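Side-chain contacts in hydroxynitrile lyase (Passiflora edulis, PDB 5Y02), which probably cleaves cyanohydrins such as (R)-mandelonitrile, which occupies the pocket here, into an aldehyde and hydrogen cyanide: residues A29-G32 with N33-N36; F79-P82 with P83-E86; L19-K22 with Q23-Q26. All coordinates share one frame; numbering follows the deposited sequence.

Contact 1: A29-G32 with N33-N36. With MXN ((2R)-hydroxy(phenyl)ethanenitrile), chain M.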
loop_
_atom_site.group_PDB
_atom_site.type_symbol
_atom_site.label_atom_id
_atom_site.label_comp_id
_atom_site.label_asym_id
_atom_site.label_seq_id
_atom_site.Cartn_x
_atom_site.Cartn_y
_atom_site.Cartn_z
ATOM N N ALA A 29 11.047 -10.461 9.864
ATOM C CA ALA A 29 11.811 -11.561 9.252
ATOM C C ALA A 29 10.944 -12.800 9.038
ATOM O O ALA A 29 11.043 -13.440 7.992
ATOM C CB ALA A 29 13.042 -11.904 10.073
ATOM N N ASP A 30 10.097 -13.123 10.018
ATOM C CA ASP A 30 9.162 -14.248 9.926
ATOM C C ASP A 30 8.182 -14.045 8.772
ATOM O O ASP A 30 7.842 -14.981 8.067
ATOM C CB ASP A 30 8.369 -14.429 11.245
ATOM C CG ASP A 30 9.232 -14.910 12.419
ATOM O OD1 ASP A 30 10.407 -15.264 12.228
ATOM O OD2 ASP A 30 8.720 -14.934 13.567
ATOM N N TYR A 31 7.729 -12.807 8.596
ATOM C CA TYR A 31 6.812 -12.468 7.518
ATOM C C TYR A 31 7.474 -12.725 6.152
ATOM O O TYR A 31 6.922 -13.443 5.333
ATOM C CB TYR A 31 6.412 -11.000 7.634
ATOM C CG TYR A 31 5.236 -10.518 6.822
ATOM C CD1 TYR A 31 4.573 -11.316 5.885
ATOM C CD2 TYR A 31 4.808 -9.205 6.976
ATOM C CE1 TYR A 31 3.517 -10.811 5.144
ATOM C CE2 TYR A 31 3.756 -8.706 6.242
ATOM C CZ TYR A 31 3.120 -9.503 5.330
ATOM O OH TYR A 31 2.057 -8.988 4.618
ATOM N N GLY A 32 8.649 -12.161 5.947
ATOM C CA GLY A 32 9.400 -12.334 4.688
ATOM C C GLY A 32 9.690 -13.795 4.362
ATOM O O GLY A 32 9.572 -14.213 3.212
ATOM N N ASN A 33 10.014 -14.568 5.389
ATOM C CA ASN A 33 10.304 -16.001 5.250
ATOM C C ASN A 33 9.113 -16.863 4.768
ATOM O O ASN A 33 9.312 -17.975 4.238
ATOM C CB ASN A 33 10.849 -16.538 6.568
ATOM C CG ASN A 33 11.414 -17.939 6.436
ATOM O OD1 ASN A 33 12.221 -18.206 5.551
ATOM N ND2 ASN A 33 10.960 -18.844 7.285
ATOM N N LEU A 34 7.879 -16.361 4.912
ATOM C CA LEU A 34 6.726 -17.050 4.340
ATOM C C LEU A 34 6.841 -17.298 2.846
ATOM O O LEU A 34 6.288 -18.279 2.376
ATOM C CB LEU A 34 5.401 -16.324 4.624
ATOM C CG LEU A 34 4.860 -16.395 6.047
ATOM C CD1 LEU A 34 3.614 -15.511 6.184
ATOM C CD2 LEU A 34 4.525 -17.811 6.460
ATOM N N GLN A 35 7.548 -16.448 2.097
ATOM C CA GLN A 35 7.710 -16.689 0.661
ATOM C C GLN A 35 8.645 -17.880 0.303
ATOM O O GLN A 35 8.569 -18.409 -0.812
ATOM C CB GLN A 35 8.082 -15.399 -0.075
ATOM C CG GLN A 35 9.522 -14.967 -0.000
ATOM C CD GLN A 35 9.681 -13.500 -0.349
ATOM O OE1 GLN A 35 9.131 -13.007 -1.364
ATOM N NE2 GLN A 35 10.428 -12.784 0.493
ATOM N N ASN A 36 9.490 -18.311 1.235
ATOM C CA ASN A 36 10.325 -19.500 1.026
ATOM C C ASN A 36 9.573 -20.789 1.297
ATOM O O ASN A 36 9.945 -21.839 0.778
ATOM C CB ASN A 36 11.571 -19.426 1.893
ATOM C CG ASN A 36 12.396 -18.211 1.578
ATOM O OD1 ASN A 36 12.877 -18.057 0.459
ATOM N ND2 ASN A 36 12.524 -17.317 2.536
HETATM C C1 MXN M . -0.436 -11.793 6.703
HETATM C C2 MXN M . -0.911 -11.977 7.998
HETATM C C3 MXN M . -1.018 -13.258 8.542
HETATM C C4 MXN M . -0.631 -14.357 7.782
HETATM C C5 MXN M . -0.169 -14.185 6.486
HETATM C C6 MXN M . -0.066 -12.910 5.940
HETATM C C7 MXN M . -0.385 -10.410 6.162
HETATM C C8 MXN M . -1.785 -9.927 6.166
HETATM N N9 MXN M . -2.893 -9.558 6.171
HETATM O O10 MXN M . 0.131 -10.402 4.818
HETATM O O HOH W 1 8.100 -17.518 8.756
#

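Contact 2: F79-P82 with P83-E86. With MXN ((2R)-hydroxy(phenyl)ethanenitrile), chain M.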
loop_
_atom_site.group_PDB
_atom_site.type_symbol
_atom_site.label_atom_id
_atom_site.label_comp_id
_atom_site.label_asym_id
_atom_site.label_seq_id
_atom_site.Cartn_x
_atom_site.Cartn_y
_atom_site.Cartn_z
ATOM N N PHE A 79 -3.332 -17.926 2.668
ATOM C CA PHE A 79 -3.741 -17.257 3.912
ATOM C C PHE A 79 -4.253 -18.224 4.984
ATOM O O PHE A 79 -4.097 -17.961 6.181
ATOM C CB PHE A 79 -4.782 -16.165 3.609
ATOM C CG PHE A 79 -4.925 -15.147 4.698
ATOM C CD1 PHE A 79 -3.894 -14.257 4.967
ATOM C CD2 PHE A 79 -6.086 -15.078 5.459
ATOM C CE1 PHE A 79 -4.018 -13.312 5.977
ATOM C CE2 PHE A 79 -6.220 -14.130 6.467
ATOM C CZ PHE A 79 -5.187 -13.246 6.723
ATOM N N TYR A 80 -4.829 -19.352 4.560
ATOM C CA TYR A 80 -5.283 -20.381 5.491
ATOM C C TYR A 80 -4.364 -21.603 5.551
ATOM O O TYR A 80 -4.741 -22.616 6.138
ATOM C CB TYR A 80 -6.751 -20.732 5.196
ATOM C CG TYR A 80 -7.628 -19.514 5.445
ATOM C CD1 TYR A 80 -8.093 -19.214 6.726
ATOM C CD2 TYR A 80 -7.917 -18.617 4.417
ATOM C CE1 TYR A 80 -8.861 -18.077 6.965
ATOM C CE2 TYR A 80 -8.675 -17.481 4.641
ATOM C CZ TYR A 80 -9.142 -17.212 5.916
ATOM O OH TYR A 80 -9.889 -16.082 6.128
ATOM N N SER A 81 -3.154 -21.489 5.005
ATOM C CA SER A 81 -2.144 -22.550 5.106
ATOM C C SER A 81 -1.569 -22.573 6.523
ATOM O O SER A 81 -1.620 -21.561 7.236
ATOM C CB SER A 81 -1.009 -22.361 4.090
ATOM O OG SER A 81 -0.185 -21.229 4.380
ATOM N N PRO A 82 -1.021 -23.720 6.947
ATOM C CA PRO A 82 -0.469 -23.765 8.307
ATOM C C PRO A 82 0.633 -22.743 8.625
ATOM O O PRO A 82 0.572 -22.136 9.683
ATOM C CB PRO A 82 0.027 -25.224 8.442
ATOM C CG PRO A 82 -0.833 -25.982 7.495
ATOM C CD PRO A 82 -1.000 -25.056 6.311
ATOM N N PRO A 83 1.601 -22.511 7.719
ATOM C CA PRO A 83 2.592 -21.474 8.046
ATOM C C PRO A 83 1.997 -20.062 8.226
ATOM O O PRO A 83 2.420 -19.325 9.124
ATOM C CB PRO A 83 3.542 -21.498 6.847
ATOM C CG PRO A 83 3.387 -22.861 6.259
ATOM C CD PRO A 83 1.956 -23.231 6.479
ATOM N N ALA A 84 1.030 -19.711 7.379
ATOM C CA ALA A 84 0.355 -18.414 7.479
ATOM C C ALA A 84 -0.445 -18.320 8.759
ATOM O O ALA A 84 -0.427 -17.282 9.404
ATOM C CB ALA A 84 -0.533 -18.159 6.289
ATOM N N LEU A 85 -1.130 -19.392 9.145
ATOM C CA LEU A 85 -1.907 -19.349 10.383
ATOM C C LEU A 85 -0.999 -19.217 11.603
ATOM O O LEU A 85 -1.357 -18.531 12.563
ATOM C CB LEU A 85 -2.802 -20.576 10.533
ATOM C CG LEU A 85 -3.936 -20.743 9.527
ATOM C CD1 LEU A 85 -4.524 -22.137 9.693
ATOM C CD2 LEU A 85 -5.013 -19.680 9.680
ATOM N N GLU A 86 0.163 -19.864 11.568
ATOM C CA GLU A 86 1.122 -19.727 12.659
ATOM C C GLU A 86 1.681 -18.321 12.747
ATOM O O GLU A 86 1.828 -17.792 13.840
ATOM C CB GLU A 86 2.261 -20.750 12.552
ATOM C CG GLU A 86 1.807 -22.181 12.825
ATOM C CD GLU A 86 1.159 -22.351 14.195
ATOM O OE1 GLU A 86 1.856 -22.139 15.200
ATOM O OE2 GLU A 86 -0.048 -22.679 14.272
HETATM C C1 MXN M . -0.436 -11.793 6.703
HETATM C C2 MXN M . -0.911 -11.977 7.998
HETATM C C3 MXN M . -1.018 -13.258 8.542
HETATM C C4 MXN M . -0.631 -14.357 7.782
HETATM C C5 MXN M . -0.169 -14.185 6.486
HETATM C C6 MXN M . -0.066 -12.910 5.940
HETATM C C7 MXN M . -0.385 -10.410 6.162
HETATM C C8 MXN M . -1.785 -9.927 6.166
HETATM N N9 MXN M . -2.893 -9.558 6.171
HETATM O O10 MXN M . 0.131 -10.402 4.818
HETATM O O HOH W 2 -1.025 -23.595 11.617
#

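Contact 3: L19-K22 with Q23-Q26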
loop_
_atom_site.group_PDB
_atom_site.type_symbol
_atom_site.label_atom_id
_atom_site.label_comp_id
_atom_site.label_asym_id
_atom_site.label_seq_id
_atom_site.Cartn_x
_atom_site.Cartn_y
_atom_site.Cartn_z
ATOM N N LEU A 19 6.473 -3.922 22.583
ATOM C CA LEU A 19 7.382 -4.870 21.912
ATOM C C LEU A 19 8.795 -4.324 21.759
ATOM O O LEU A 19 8.986 -3.172 21.374
ATOM C CB LEU A 19 6.835 -5.281 20.534
ATOM C CG LEU A 19 5.544 -6.102 20.596
ATOM C CD1 LEU A 19 4.879 -6.186 19.228
ATOM C CD2 LEU A 19 5.841 -7.491 21.146
ATOM N N SER A 20 9.798 -5.155 22.030
ATOM C CA SER A 20 11.179 -4.748 21.757
ATOM C C SER A 20 11.323 -4.564 20.249
ATOM O O SER A 20 10.641 -5.233 19.464
ATOM C CB SER A 20 12.174 -5.792 22.268
ATOM O OG SER A 20 12.041 -7.014 21.563
ATOM N N GLN A 21 12.223 -3.675 19.831
ATOM C CA GLN A 21 12.535 -3.582 18.404
ATOM C C GLN A 21 13.118 -4.898 17.910
ATOM O O GLN A 21 12.925 -5.275 16.765
ATOM C CB GLN A 21 13.494 -2.438 18.106
ATOM C CG GLN A 21 13.730 -2.212 16.626
ATOM C CD GLN A 21 12.463 -1.947 15.842
ATOM O OE1 GLN A 21 11.609 -1.181 16.285
ATOM N NE2 GLN A 21 12.341 -2.564 14.638
ATOM N N LYS A 22 13.793 -5.618 18.791
ATOM C CA LYS A 22 14.321 -6.926 18.450
ATOM C C LYS A 22 13.213 -7.866 18.020
ATOM O O LYS A 22 13.344 -8.596 17.028
ATOM C CB LYS A 22 15.055 -7.497 19.669
ATOM C CG LYS A 22 15.817 -8.782 19.418
ATOM C CD LYS A 22 16.397 -9.279 20.732
ATOM C CE LYS A 22 17.805 -9.812 20.563
ATOM N NZ LYS A 22 17.850 -10.971 19.639
ATOM N N GLN A 23 12.115 -7.873 18.771
ATOM C CA GLN A 23 10.996 -8.735 18.427
ATOM C C GLN A 23 10.259 -8.243 17.174
ATOM O O GLN A 23 9.795 -9.061 16.375
ATOM C CB GLN A 23 10.041 -8.907 19.605
ATOM C CG GLN A 23 8.842 -9.805 19.320
ATOM C CD GLN A 23 9.199 -11.247 19.024
ATOM O OE1 GLN A 23 10.346 -11.682 19.211
ATOM N NE2 GLN A 23 8.209 -12.013 18.564
ATOM N N ILE A 24 10.149 -6.924 17.000
ATOM C CA ILE A 24 9.558 -6.364 15.780
ATOM C C ILE A 24 10.369 -6.822 14.560
ATOM O O ILE A 24 9.794 -7.305 13.576
ATOM C CB ILE A 24 9.433 -4.827 15.841
ATOM C CG1 ILE A 24 8.377 -4.416 16.864
ATOM C CG2 ILE A 24 9.019 -4.259 14.477
ATOM C CD1 ILE A 24 8.524 -3.001 17.356
ATOM N N ASP A 25 11.692 -6.692 14.655
ATOM C CA ASP A 25 12.624 -7.197 13.639
ATOM C C ASP A 25 12.364 -8.672 13.323
ATOM O O ASP A 25 12.286 -9.056 12.160
ATOM C CB ASP A 25 14.088 -7.016 14.074
ATOM C CG ASP A 25 14.556 -5.554 14.098
ATOM O OD1 ASP A 25 13.875 -4.646 13.561
ATOM O OD2 ASP A 25 15.650 -5.325 14.677
ATOM N N GLN A 26 12.205 -9.483 14.361
ATOM C CA GLN A 26 11.923 -10.903 14.200
ATOM C C GLN A 26 10.584 -11.154 13.478
ATOM O O GLN A 26 10.491 -12.020 12.595
ATOM C CB GLN A 26 11.933 -11.610 15.566
ATOM C CG GLN A 26 11.830 -13.127 15.495
ATOM C CD GLN A 26 12.963 -13.734 14.700
ATOM O OE1 GLN A 26 14.122 -13.625 15.097
ATOM N NE2 GLN A 26 12.649 -14.336 13.554
#

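Contact 1: A29-G32 with N33-N36
L34 lays its side chain back against the carbonyl of Y31, three residues earlier on the same helix. Its CB is 3.3 Å from Y31 O, and CG keeps close to that oxygen because it sits anti to its own carbonyl carbon (chi1 -73°). At CG the two branches part. L34 CD1 approaches the tyrosine ring obliquely, 4.3 Å from Y31 CD1. On the ligand side, L34 CD1 is 4.0 Å from MXN C5, a phenyl carbon of the bound (R)-mandelonitrile. CD2 turns to P83 of helix 82-91, and the side chain as a whole also meets F87 there. Cutting L34 back to an alanine here would probably open a gap beside the Y31 ring and the ligand's phenyl group. Y31 CG stands anti to the backbone N (chi1 -166°), and the far end of the ring reaches the ligand: Y31 OH makes a very short hydrogen bond, 2.4 Å, to MXN O10; H9 NE2 hydrogen-bonds the ligand as well. This is the last part of helix 21-37, which packs on the antiparallel sheet of the dimeric alpha/beta barrel fold, with the tyrosine reaching H9 and V11 on strand 7-15. The backbone changes its step here: N33 N bonds to A29 O at 3.0 Å, four residues back, whereas the better bond of L34 N goes only three back, to Y31 O at 3.1 Å, and Q35 N likewise chooses G32 O. That last oxygen has a second, weak donor, the side-chain amide Q35 NE2, 3.2 Å from G32 O. Further along, N36 ND2 donates to N33 OD1 at 3.2 Å, while a water donates to D30 O and weakly accepts from N33 ND2.

Contact 2: F79-P82 with P83-E86
At the N terminus of helix 82-91, S81 holds the N-cap position, and its carbonyl takes the helical bond from L85: L85 N to S81 O is 2.9 Å, nearly along the C=O axis. The serine hydroxyl turns to F78 O, tying this position to the helix before. P82 and P83 fill the first turn side by side, pointing the same way and tightly packed, with P82 CB 3.4 Å from P83 CD; neither has an N-H to offer, and none is needed so early in a helix. One turn on, E86 N bonds to P82 O, which also receives a water 2.9 Å away; the same water donates to E86 OE2. L85 leans back over the helix start, CD1 3.6 Å from Y80 O and CD2 oblique to the Y80 ring. A84 CB is 3.6 Å from F79 O. On the inner side, A84 O comes within 3.4 Å of C4 on the mandelonitrile phenyl ring and F79 CE1 within 3.9 Å of its nitrile N9, while F79 also packs on E55 of the second subunit. It is a helix start with serine at the N-cap position and prolines in the first turn, placed here at the wall of the ligand pocket.

Contact 3: L19-K22 with Q23-Q26
Q23, I24 and Q21 carry most of this first turn of helix 21-37. Q23 starts with its backbone: its N donates to S20 OG at 2.9 Å, so the serine is a true N-cap, its hydroxyl accepting from the N-H of Q23 in the first turn. Beyond that, Q23 lies with CG beside L19 CD2, 4.2 Å off, a loose apolar touch between the incoming loop and the turn. I24 is the buried one of the set. Its N bonds to S20 O at 3.0 Å, and its CG1 packs against L19 CB at 4.1 Å, so the residue just before the cap rests against the isoleucine. The Q21 side chain passes over I24 at a slant, with OE1 3.7 Å from I24 CD1 and NE2 3.7 Å from I24 CG2, the amide spanning both branches. Q21 gets there by leaving anti to its backbone N and then bending at the second torsion (chi2 57°), which folds its tip back over the helix. The same bend delivers NE2 to D25: the bond to D25 OD1 is 2.8 Å long and fairly straight at 160°. OD1 lies close to the amide plane of Q21, whereas NE2 meets it from above the carboxylate plane, the two flat groups being turned 60° from each other. The backbone repeats the pairing, D25 N giving its hydrogen to Q21 O at 2.8 Å, so these two residues are joined twice. Further on, Q26 N bonds to K22 O, and its side-chain NE2 reaches D30 OD1. Side chains thus supply polar partners at the helix start: the serine hydroxyl caps Q23 N, and the Q21 amide, by donating to D25, probably offsets the closeness of that carboxylate to the Q21 carbonyl oxygen.

How the contacts relate
From the N terminus the chain reaches contact 3 first, where the loop after strand 7-15 enters helix 21-37. The helix then runs on into contact 1, whose segments adjoin those of contact 3 with no further touch between them. Contact 2 comes much later, beyond strands 44-48 and 63-69, at the junction of helices 72-79 and 82-91. The three are in series: none nests in or crosses another, and each closes only a local turn. Contacts 1 and 2 do meet in space, L34 CD2 lying 3.7 Å from P83 O, and both touch the mandelonitrile, so they tie helix 21-37 to helix 82-91 at the pocket. Contact 3 stays apart from contact 2, nearest atoms about 10 Å away.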